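Local coordinates for two-domain protein containing predicted PHP-like metal-dependent phosphoesterase (Bacteroides vulgatus ATCC 8482, PDB 3E38) that binds zinc ions at three sites and is probably a metal-dependent phosphoesterase of the PHP family, perhaps an exonuclease acting on nucleic acids, at residues Ile106-Ser111 with Gln129-Phe134; Gly161-Ile166 with Lys185-Ile190; Thr17-Asp22 with Lys219-Gln224; Asp41-Asp46 with Leu84-Ile89. All coordinates share one frame; numbering follows the deposited sequence.

Interaction 1 of 4, residues Ile106-Ser111 with Gln129-Phe134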
# COMPACT_ATOMS: atom_id res chain seq x y z
N ILE B 106 -13.27 3.60 34.01
CA ILE B 106 -11.86 3.95 33.89
C ILE B 106 -11.48 4.92 35.01
O ILE B 106 -12.31 5.50 35.75
CB ILE B 106 -11.45 4.44 32.45
CG1 ILE B 106 -12.07 5.80 32.12
CG2 ILE B 106 -11.86 3.36 31.39
CD1 ILE B 106 -11.59 6.40 30.84
N PHE B 107 -10.17 5.01 35.18
CA PHE B 107 -9.57 5.77 36.28
C PHE B 107 -9.81 5.05 37.60
O PHE B 107 -9.94 5.61 38.66
CB PHE B 107 -10.00 7.24 36.29
CG PHE B 107 -9.33 8.05 35.19
CD1 PHE B 107 -8.00 8.39 35.31
CD2 PHE B 107 -9.98 8.35 34.02
CE1 PHE B 107 -7.38 9.08 34.33
CE2 PHE B 107 -9.36 9.06 33.01
CZ PHE B 107 -8.05 9.42 33.17
N LEU B 108 -9.89 3.75 37.48
CA LEU B 108 -9.97 2.89 38.67
C LEU B 108 -8.65 2.87 39.39
O LEU B 108 -7.59 3.13 38.80
CB LEU B 108 -10.30 1.43 38.28
CG LEU B 108 -11.71 1.25 37.71
CD1 LEU B 108 -11.99 -0.18 37.30
CD2 LEU B 108 -12.80 1.77 38.67
N SER B 109 -8.74 2.50 40.67
CA SER B 109 -7.55 2.29 41.51
C SER B 109 -7.36 0.79 41.73
O SER B 109 -6.24 0.29 41.88
CB SER B 109 -7.68 3.03 42.84
OG SER B 109 -8.79 2.58 43.57
N ASP B 110 -8.47 0.07 41.65
CA ASP B 110 -8.46 -1.38 41.83
C ASP B 110 -9.64 -2.03 41.10
O ASP B 110 -10.83 -1.70 41.32
CB ASP B 110 -8.45 -1.67 43.37
CG ASP B 110 -8.33 -3.13 43.71
OD1 ASP B 110 -8.28 -3.99 42.80
OD2 ASP B 110 -8.32 -3.44 44.90
N SER B 111 -9.31 -2.95 40.20
CA SER B 111 -10.30 -3.62 39.34
C SER B 111 -11.11 -4.71 40.04
O SER B 111 -12.32 -4.88 39.82
CB SER B 111 -9.64 -4.19 38.08
OG SER B 111 -9.22 -3.12 37.20
N GLN B 129 -14.79 4.40 43.73
CA GLN B 129 -13.41 4.74 43.38
C GLN B 129 -13.40 6.03 42.59
O GLN B 129 -12.38 6.50 42.16
CB GLN B 129 -12.75 3.62 42.57
CG GLN B 129 -12.68 2.32 43.31
CD GLN B 129 -11.93 1.27 42.57
OE1 GLN B 129 -11.05 1.58 41.76
NE2 GLN B 129 -12.25 0.00 42.85
N GLY B 130 -14.58 6.61 42.43
CA GLY B 130 -14.71 7.84 41.64
C GLY B 130 -14.36 7.68 40.15
O GLY B 130 -13.92 8.63 39.49
N ALA B 131 -14.49 6.46 39.65
CA ALA B 131 -14.23 6.12 38.24
C ALA B 131 -15.00 6.97 37.23
O ALA B 131 -16.14 7.38 37.50
CB ALA B 131 -14.61 4.65 37.98
N PHE B 132 -14.39 7.17 36.07
CA PHE B 132 -15.09 7.80 34.93
C PHE B 132 -15.74 6.63 34.19
O PHE B 132 -15.09 5.66 33.81
CB PHE B 132 -14.18 8.63 34.05
CG PHE B 132 -14.90 9.27 32.88
CD1 PHE B 132 -15.03 8.58 31.66
CD2 PHE B 132 -15.40 10.58 32.98
CE1 PHE B 132 -15.68 9.16 30.57
CE2 PHE B 132 -16.06 11.18 31.88
CZ PHE B 132 -16.19 10.46 30.66
N MSE B 133 -17.06 6.72 34.09
CA MSE B 133 -17.86 5.61 33.55
C MSE B 133 -18.62 5.92 32.29
O MSE B 133 -19.32 6.93 32.20
CB MSE B 133 -18.88 5.16 34.62
CG MSE B 133 -18.19 4.33 35.75
SE MSE B 133 -19.22 4.18 37.36
CE MSE B 133 -18.96 5.96 38.10
N PHE B 134 -18.50 5.02 31.33
CA PHE B 134 -19.27 5.20 30.10
C PHE B 134 -19.92 3.94 29.55
O PHE B 134 -19.45 2.84 29.72
CB PHE B 134 -18.44 5.93 29.04
CG PHE B 134 -17.17 5.22 28.63
CD1 PHE B 134 -17.18 4.29 27.60
CD2 PHE B 134 -15.97 5.51 29.27
CE1 PHE B 134 -15.99 3.66 27.19
CE2 PHE B 134 -14.77 4.89 28.87
CZ PHE B 134 -14.79 3.96 27.83
O HOH W 1 -11.11 7.50 39.63

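Interaction 2 of 4, residues Gly161-Ile166 with Lys185-Ile190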
# COMPACT_ATOMS: atom_id res chain seq x y z
N GLY B 161 -25.18 8.84 38.93
CA GLY B 161 -23.83 9.34 38.71
C GLY B 161 -22.89 8.28 38.19
O GLY B 161 -21.66 8.35 38.35
N CYS B 162 -23.48 7.29 37.53
CA CYS B 162 -22.71 6.14 37.01
C CYS B 162 -22.58 6.09 35.50
O CYS B 162 -22.19 5.05 34.96
CB CYS B 162 -23.31 4.83 37.48
SG CYS B 162 -22.96 4.58 39.19
N MSE B 163 -22.92 7.20 34.86
CA MSE B 163 -22.77 7.37 33.41
C MSE B 163 -22.23 8.76 33.10
O MSE B 163 -22.93 9.75 33.27
CB MSE B 163 -24.11 7.16 32.67
CG MSE B 163 -23.90 7.00 31.15
SE MSE B 163 -25.50 7.04 30.03
CE MSE B 163 -26.53 5.60 30.84
N HIS B 164 -21.00 8.85 32.65
CA HIS B 164 -20.40 10.15 32.34
C HIS B 164 -20.23 10.37 30.82
O HIS B 164 -20.03 11.50 30.33
CB HIS B 164 -19.08 10.28 33.08
CG HIS B 164 -19.19 10.00 34.54
ND1 HIS B 164 -18.64 8.88 35.13
CD2 HIS B 164 -19.84 10.67 35.52
CE1 HIS B 164 -18.94 8.88 36.41
NE2 HIS B 164 -19.67 9.95 36.68
N GLY B 165 -20.33 9.26 30.11
CA GLY B 165 -20.22 9.26 28.67
C GLY B 165 -20.84 8.05 28.05
O GLY B 165 -21.35 7.16 28.74
N ILE B 166 -20.83 8.08 26.73
CA ILE B 166 -21.33 6.97 25.92
C ILE B 166 -20.46 6.87 24.71
O ILE B 166 -20.03 7.89 24.18
CB ILE B 166 -22.74 7.22 25.39
CG1 ILE B 166 -23.64 7.67 26.52
CG2 ILE B 166 -23.32 5.96 24.71
CD1 ILE B 166 -25.06 7.95 26.03
N LYS B 185 -28.30 14.76 27.33
CA LYS B 185 -27.97 14.42 28.72
C LYS B 185 -26.64 15.00 29.20
O LYS B 185 -26.18 14.73 30.31
CB LYS B 185 -28.05 12.89 28.85
CG LYS B 185 -29.51 12.45 29.00
CD LYS B 185 -29.90 11.05 28.48
CE LYS B 185 -31.45 10.85 28.74
NZ LYS B 185 -32.20 9.89 27.83
N ASN B 186 -26.03 15.78 28.33
CA ASN B 186 -24.75 16.46 28.63
C ASN B 186 -23.60 15.53 28.97
O ASN B 186 -22.89 15.73 29.96
CB ASN B 186 -24.95 17.44 29.79
CG ASN B 186 -23.82 18.46 29.87
OD1 ASN B 186 -23.12 18.71 28.89
ND2 ASN B 186 -23.65 19.05 31.04
N LEU B 187 -23.40 14.51 28.14
CA LEU B 187 -22.38 13.53 28.39
C LEU B 187 -21.22 13.66 27.42
O LEU B 187 -21.30 14.33 26.38
CB LEU B 187 -22.95 12.11 28.29
CG LEU B 187 -24.17 11.81 29.17
CD1 LEU B 187 -25.00 10.68 28.65
CD2 LEU B 187 -23.73 11.51 30.58
N THR B 188 -20.16 12.98 27.79
CA THR B 188 -18.91 12.94 27.01
C THR B 188 -19.00 11.92 25.90
O THR B 188 -19.27 10.77 26.17
CB THR B 188 -17.74 12.64 27.91
OG1 THR B 188 -17.70 13.67 28.90
CG2 THR B 188 -16.41 12.58 27.14
N MSE B 189 -18.83 12.38 24.65
CA MSE B 189 -18.84 11.48 23.48
C MSE B 189 -17.49 10.82 23.40
O MSE B 189 -16.46 11.48 23.43
CB MSE B 189 -19.13 12.22 22.19
CG MSE B 189 -20.46 12.94 22.21
SE MSE B 189 -20.77 13.72 20.52
CE MSE B 189 -22.17 15.03 21.11
N ILE B 190 -17.55 9.50 23.34
CA ILE B 190 -16.39 8.61 23.33
C ILE B 190 -16.25 7.77 22.08
O ILE B 190 -17.20 7.30 21.50
CB ILE B 190 -16.40 7.62 24.53
CG1 ILE B 190 -16.33 8.34 25.86
CG2 ILE B 190 -15.15 6.67 24.46
CD1 ILE B 190 -14.97 8.98 26.15

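Interaction 3 of 4, residues Thr17-Asp22 with Lys219-Gln224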
# COMPACT_ATOMS: atom_id res chain seq x y z
N THR B 17 -4.09 20.92 24.60
CA THR B 17 -3.27 20.02 23.81
C THR B 17 -4.09 18.81 23.40
O THR B 17 -4.71 18.14 24.24
CB THR B 17 -1.99 19.56 24.53
OG1 THR B 17 -1.27 18.72 23.63
CG2 THR B 17 -2.27 18.77 25.81
N THR B 18 -4.11 18.53 22.10
CA THR B 18 -4.89 17.40 21.57
C THR B 18 -4.19 16.06 21.80
O THR B 18 -3.10 15.74 21.26
CB THR B 18 -5.32 17.58 20.05
OG1 THR B 18 -6.17 18.74 19.89
CG2 THR B 18 -6.06 16.33 19.52
N LEU B 19 -4.86 15.26 22.60
CA LEU B 19 -4.37 13.92 22.91
C LEU B 19 -5.24 12.86 22.24
O LEU B 19 -6.51 12.98 22.12
CB LEU B 19 -4.33 13.75 24.43
CG LEU B 19 -3.54 14.80 25.23
CD1 LEU B 19 -3.78 14.60 26.75
CD2 LEU B 19 -2.00 14.78 24.84
N LYS B 20 -4.56 11.83 21.77
CA LYS B 20 -5.24 10.73 21.03
C LYS B 20 -5.31 9.51 21.92
O LYS B 20 -4.29 8.93 22.32
CB LYS B 20 -4.56 10.45 19.69
CG LYS B 20 -4.34 11.70 18.80
CD LYS B 20 -2.93 12.23 18.96
CE LYS B 20 -2.69 13.51 18.17
NZ LYS B 20 -1.26 13.95 18.17
N CYS B 21 -6.55 9.16 22.29
CA CYS B 21 -6.75 8.10 23.27
C CYS B 21 -7.71 6.99 22.86
O CYS B 21 -8.64 7.22 22.07
CB CYS B 21 -7.27 8.74 24.57
SG CYS B 21 -6.35 10.21 25.11
N ASP B 22 -7.41 5.79 23.38
CA ASP B 22 -8.22 4.55 23.18
C ASP B 22 -8.56 3.99 24.56
O ASP B 22 -7.71 3.40 25.25
CB ASP B 22 -7.49 3.55 22.30
CG ASP B 22 -8.37 2.42 21.82
OD1 ASP B 22 -9.58 2.46 22.10
OD2 ASP B 22 -7.83 1.50 21.13
N LYS B 219 -5.58 20.19 29.14
CA LYS B 219 -4.83 21.39 29.53
C LYS B 219 -3.41 20.94 29.76
O LYS B 219 -2.48 21.74 29.82
CB LYS B 219 -5.39 22.03 30.80
CG LYS B 219 -6.76 22.69 30.67
CD LYS B 219 -7.34 23.12 32.03
N GLU B 220 -3.25 19.63 29.90
CA GLU B 220 -1.91 19.03 30.05
C GLU B 220 -1.92 17.57 29.74
O GLU B 220 -2.94 16.91 29.87
CB GLU B 220 -1.32 19.23 31.46
CG GLU B 220 -1.98 18.41 32.56
CD GLU B 220 -1.32 18.61 33.93
OE1 GLU B 220 -0.79 19.72 34.17
OE2 GLU B 220 -1.36 17.67 34.77
N ARG B 221 -0.76 17.08 29.33
CA ARG B 221 -0.60 15.67 28.97
C ARG B 221 -0.24 14.85 30.18
O ARG B 221 0.94 14.48 30.42
CB ARG B 221 0.48 15.50 27.91
CG ARG B 221 0.48 14.12 27.25
CD ARG B 221 1.67 14.05 26.34
NE ARG B 221 1.64 12.90 25.46
CZ ARG B 221 2.10 11.70 25.77
NH1 ARG B 221 2.58 11.48 26.99
NH2 ARG B 221 2.05 10.73 24.87
N SER B 222 -1.28 14.56 30.95
CA SER B 222 -1.16 13.76 32.18
C SER B 222 -2.45 13.07 32.38
O SER B 222 -3.43 13.40 31.72
CB SER B 222 -0.96 14.65 33.39
OG SER B 222 -2.17 15.41 33.67
N LEU B 223 -2.44 12.15 33.35
CA LEU B 223 -3.64 11.40 33.73
C LEU B 223 -4.74 12.33 34.21
O LEU B 223 -5.93 12.16 33.88
CB LEU B 223 -3.33 10.36 34.83
CG LEU B 223 -2.47 9.19 34.28
CD1 LEU B 223 -1.93 8.28 35.37
CD2 LEU B 223 -3.23 8.40 33.22
N GLN B 224 -4.34 13.36 34.93
CA GLN B 224 -5.30 14.33 35.50
C GLN B 224 -5.82 15.21 34.38
O GLN B 224 -7.00 15.62 34.33
CB GLN B 224 -4.66 15.16 36.66

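Interaction 4 of 4, residues Asp41-Asp46 with Leu84-Ile89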
# COMPACT_ATOMS: atom_id res chain seq x y z
N ASP B 41 2.70 -1.35 22.60
CA ASP B 41 3.45 -1.21 21.35
C ASP B 41 2.61 -0.60 20.24
O ASP B 41 3.09 0.23 19.47
CB ASP B 41 3.90 -2.56 20.82
CG ASP B 41 4.91 -3.21 21.72
OD1 ASP B 41 5.66 -2.45 22.35
OD2 ASP B 41 4.91 -4.47 21.80
N GLU B 42 1.37 -1.05 20.16
CA GLU B 42 0.46 -0.59 19.11
C GLU B 42 0.12 0.87 19.27
O GLU B 42 0.11 1.61 18.29
CB GLU B 42 -0.83 -1.39 19.14
CG GLU B 42 -0.63 -2.88 18.74
CD GLU B 42 -1.92 -3.70 18.94
OE1 GLU B 42 -2.79 -3.29 19.76
OE2 GLU B 42 -2.02 -4.76 18.30
N ALA B 43 -0.15 1.28 20.50
CA ALA B 43 -0.53 2.68 20.82
C ALA B 43 0.59 3.60 20.44
O ALA B 43 0.42 4.61 19.78
CB ALA B 43 -0.91 2.86 22.30
N TYR B 44 1.78 3.21 20.84
CA TYR B 44 2.97 3.97 20.51
C TYR B 44 3.06 4.16 19.01
O TYR B 44 3.15 5.27 18.46
CB TYR B 44 4.24 3.23 20.99
CG TYR B 44 5.48 4.00 20.71
CD1 TYR B 44 5.72 5.20 21.35
CD2 TYR B 44 6.41 3.56 19.77
CE1 TYR B 44 6.85 5.94 21.09
CE2 TYR B 44 7.57 4.29 19.51
CZ TYR B 44 7.76 5.49 20.19
OH TYR B 44 8.87 6.25 19.99
N ARG B 45 3.08 3.03 18.34
CA ARG B 45 3.25 3.00 16.87
C ARG B 45 2.21 3.85 16.14
O ARG B 45 2.53 4.55 15.18
CB ARG B 45 3.23 1.56 16.37
CG ARG B 45 3.68 1.40 14.96
CD ARG B 45 4.02 -0.09 14.64
NE ARG B 45 2.89 -0.99 14.84
CZ ARG B 45 2.85 -2.02 15.67
NH1 ARG B 45 3.92 -2.38 16.37
NH2 ARG B 45 1.72 -2.72 15.75
N ASP B 46 0.99 3.80 16.64
CA ASP B 46 -0.14 4.52 16.05
C ASP B 46 -0.21 5.99 16.45
O ASP B 46 -1.20 6.66 16.13
CB ASP B 46 -1.50 3.92 16.45
CG ASP B 46 -1.77 2.48 15.93
OD1 ASP B 46 -0.93 1.89 15.22
OD2 ASP B 46 -2.88 1.96 16.28
N LEU B 84 7.73 4.03 26.81
CA LEU B 84 7.29 4.51 25.49
C LEU B 84 6.47 5.75 25.57
O LEU B 84 5.90 6.22 24.56
CB LEU B 84 6.49 3.44 24.74
CG LEU B 84 7.31 2.20 24.34
CD1 LEU B 84 6.43 1.26 23.57
CD2 LEU B 84 8.53 2.56 23.54
N GLY B 85 6.41 6.27 26.78
CA GLY B 85 5.71 7.52 27.02
C GLY B 85 4.23 7.50 26.80
O GLY B 85 3.62 8.53 26.55
N ILE B 86 3.64 6.32 26.90
CA ILE B 86 2.16 6.15 26.81
C ILE B 86 1.58 6.20 28.21
O ILE B 86 2.11 5.58 29.15
CB ILE B 86 1.74 4.80 26.13
CG1 ILE B 86 2.43 4.63 24.78
CG2 ILE B 86 0.19 4.66 26.01
CD1 ILE B 86 2.34 5.82 23.83
N LEU B 87 0.52 6.99 28.35
CA LEU B 87 -0.25 7.16 29.58
C LEU B 87 -1.20 5.99 29.72
O LEU B 87 -1.98 5.72 28.80
CB LEU B 87 -1.07 8.49 29.60
CG LEU B 87 -0.30 9.83 29.54
CD1 LEU B 87 -1.27 11.01 29.40
CD2 LEU B 87 0.64 10.05 30.73
N LEU B 88 -1.16 5.36 30.89
CA LEU B 88 -1.93 4.14 31.15
C LEU B 88 -2.98 4.34 32.23
O LEU B 88 -2.69 4.44 33.41
CB LEU B 88 -0.94 3.01 31.50
CG LEU B 88 -1.30 1.54 31.64
CD1 LEU B 88 -1.75 0.89 30.37
CD2 LEU B 88 -0.08 0.82 32.17
N ILE B 89 -4.21 4.36 31.78
CA ILE B 89 -5.40 4.53 32.62
C ILE B 89 -5.90 3.12 32.94
O ILE B 89 -6.23 2.32 32.06
CB ILE B 89 -6.46 5.36 31.84
CG1 ILE B 89 -5.86 6.68 31.40
CG2 ILE B 89 -7.83 5.55 32.63
CD1 ILE B 89 -6.68 7.35 30.27

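Interaction 1 of 4, residues Ile106-Ser111 with Gln129-Phe134
Gln129 hangs off the C-terminal end of helix 119-128 and plugs its amide into the hollow made by the backbone of Ser109 and Asp110. The chain runs extended beyond CG, which carries the flat tip across Leu108 into that hollow. Gln129 OE1 takes Ser109 N at 2.7 Å, nearly along its C=O axis, while Asp110 N, 3.0 Å from OE1, comes in from above the carbonyl plane instead of on a lone pair. Ser109 OG adds a weak third bond to OE1. Beside it, Gln129 NE2 gives a hydrogen to Asp110 O at 2.7 Å, in the amide plane of the donor and on a lone pair of the acceptor. Further along, Leu108 CD2 presses tightly on Ala131 CB (3.5 Å). Ile106 and Phe132 then form an antiparallel hydrogen-bonded pair, their side chains lying side by side, with Ile106 CG1 4.0 Å from Phe132 CB. With CG1 lodged between backbone N and carbonyl carbon (chi1 69°), Ile106 sends CD1 to the edge of the Phe134 ring, a side chain about 5 Å from that of the zinc ligand His24. Asp110 turns its carboxylate to Asn71. The amide orientation of Gln129 is thus fixed by its partners, oxygen against two N-H groups and nitrogen against a carbonyl, so a side chain takes over the pairing where the strand pairing stops.

Interaction 2 of 4, residues Gly161-Ile166 with Lys185-Ile190
Two strands meet in parallel here: Thr188 N donates to His164 O at 2.9 Å, Ile166 N returns a longer bond of 3.2 Å to Thr188 O, and Ile190 N closes on Ile166 O. Gly165 sits beside Thr188 with the CA atoms 4.2 Å apart; lacking a CB, it brings its CA to 3.1 Å from Thr188 O. Leu187, just ahead of the strand, makes the main side-chain contact. Its CB rests beside His164 O, and its CG lies beside the backbone N (chi1 -54°), from where the two methyls part company. Leu187 CD1 lies against both the end methyl of Ile166 (CD1, 3.8 Å) and the selenium SE of Met163 (3.9 Å). CD2 settles on the backbone, 3.3 Å from Met163 O. Selenomethionine Met163 crosses Leu187 at about a right angle, its chain bent at chi3 (-56°). On the far end, Ile190 CB packs on Ile166 O. Trp181 and Cys182 of helix 176-185 pack on Ile166, and Tyr158 of helix 152-159 touches Leu187. Thr188 OG1 bonds Leu230 O, and His164 ND1 accepts from Met133 N. Strand 165-170, helix 176-185 and strand 188-192 make up a beta-alpha-beta crossover, here with a short strand 173-174 inserted, as expected of the distorted beta/alpha barrel of the PHP family.

Interaction 3 of 4, residues Thr17-Asp22 with Lys219-Gln224
Arg221 lays its aliphatic chain across Leu19, and the contact follows it from root to tip. CB already touches Leu19 CD2 at 4.0 Å. CG, held anti to the backbone N (chi1 -167°), comes closest, 3.5 Å from the same methyl. CD passes that methyl at 4.0 Å, so Leu19 CD2 lies alongside three successive carbons of an extended chain. NE still lies 4.1 Å from Leu19 CD2, which meets the guanidinium obliquely. Beyond, the charge leaves the pair: NH2 makes a salt bridge with Asp49 and NH1 bonds Gly85 O. The other methyl of Leu19, CD1, lies on the backbone, 4.0 Å from Glu220 O, while Thr17 CG2 faces the carbonyl carbon of Glu220. Arg221 is the centre of an inverse gamma turn. Ser222, next in line, is the N-cap of helix 223-231; its OG donates to the anti lone pair of Glu220 OE2 (2.6 Å) and caps Gly225 N. Leu19 also touches Ile226 of that helix. The N-capped loop leads from strand 213-218 into helix 223-231 and packs on strand 17-22, which pairs antiparallel with strand 213-218 in the barrel sheet.

Interaction 4 of 4, residues Asp41-Asp46 with Leu84-Ile89
Leu84 lies over the ring of Tyr44, and this CH-pi contact is the centre of the meeting. Leu84 CD2 stands 4.2 Å from the ring centroid and only 3° off the normal, squarely above the middle of one face, the two side chains crossing at about a right angle. Tyr44 CG is anti to the backbone N (chi1 -178°), which throws the ring outward from helix 36-45 and under the leucine. Apolar packing surrounds this CH-pi contact. Leu84 CB is 3.9 Å from Tyr44 CD1, and Leu84 CD1 tucks against Tyr44 CB. Ile86 comes from another direction: its CD1 approaches the ring edge, near the ring plane, at 4.2 Å from Tyr44 CD1, and the same methyl lies on Tyr44 CA. From the neighbouring position in the helix, Ala43 CB meets Ile86 CG2 more loosely at 4.3 Å. Polar atoms take part as neighbours. Leu84 O abuts the ring at Tyr44 CD1 (3.4 Å), and Asp41 OD1, bonded to Gln80, skirts Leu84 CD1. The backbone turns at Gly85, the C-prime residue of a Schellman motif ending helix 72-83, with Ile86 N bonded to Ala81 O. The phenol looks out of the subunit: Tyr44 OH bonds Arg306 of a second subunit, which also packs on Leu84. No hydrogen bond joins the two segments, so what passes directly between them is dispersion and CH-pi contact, while the hydroxyl at the far end of the ring is tied into the subunit interface.

All four contacts reach the one mixed sheet of the PHP-like domain. Interaction 3 joins strand 17-22, near the start of the chain, to residues about 200 positions later, and interactions 4, 1 and 2 follow in series between its two segments. Interactions 3 and 4 lie 12 Å apart between centres and touch through Arg221 and Gly85. Interactions 1 and 2, 14 Å apart between centres, are joined through neighbouring strands 132-135 and 165-170, where Met133 O is probably bonded to His164 N. Interactions 2 and 4 are the most distant, at 25 Å between centres. Interaction 1 comes nearest the zinc ions, whereas interactions 3 and 4 lie away from the zinc sites.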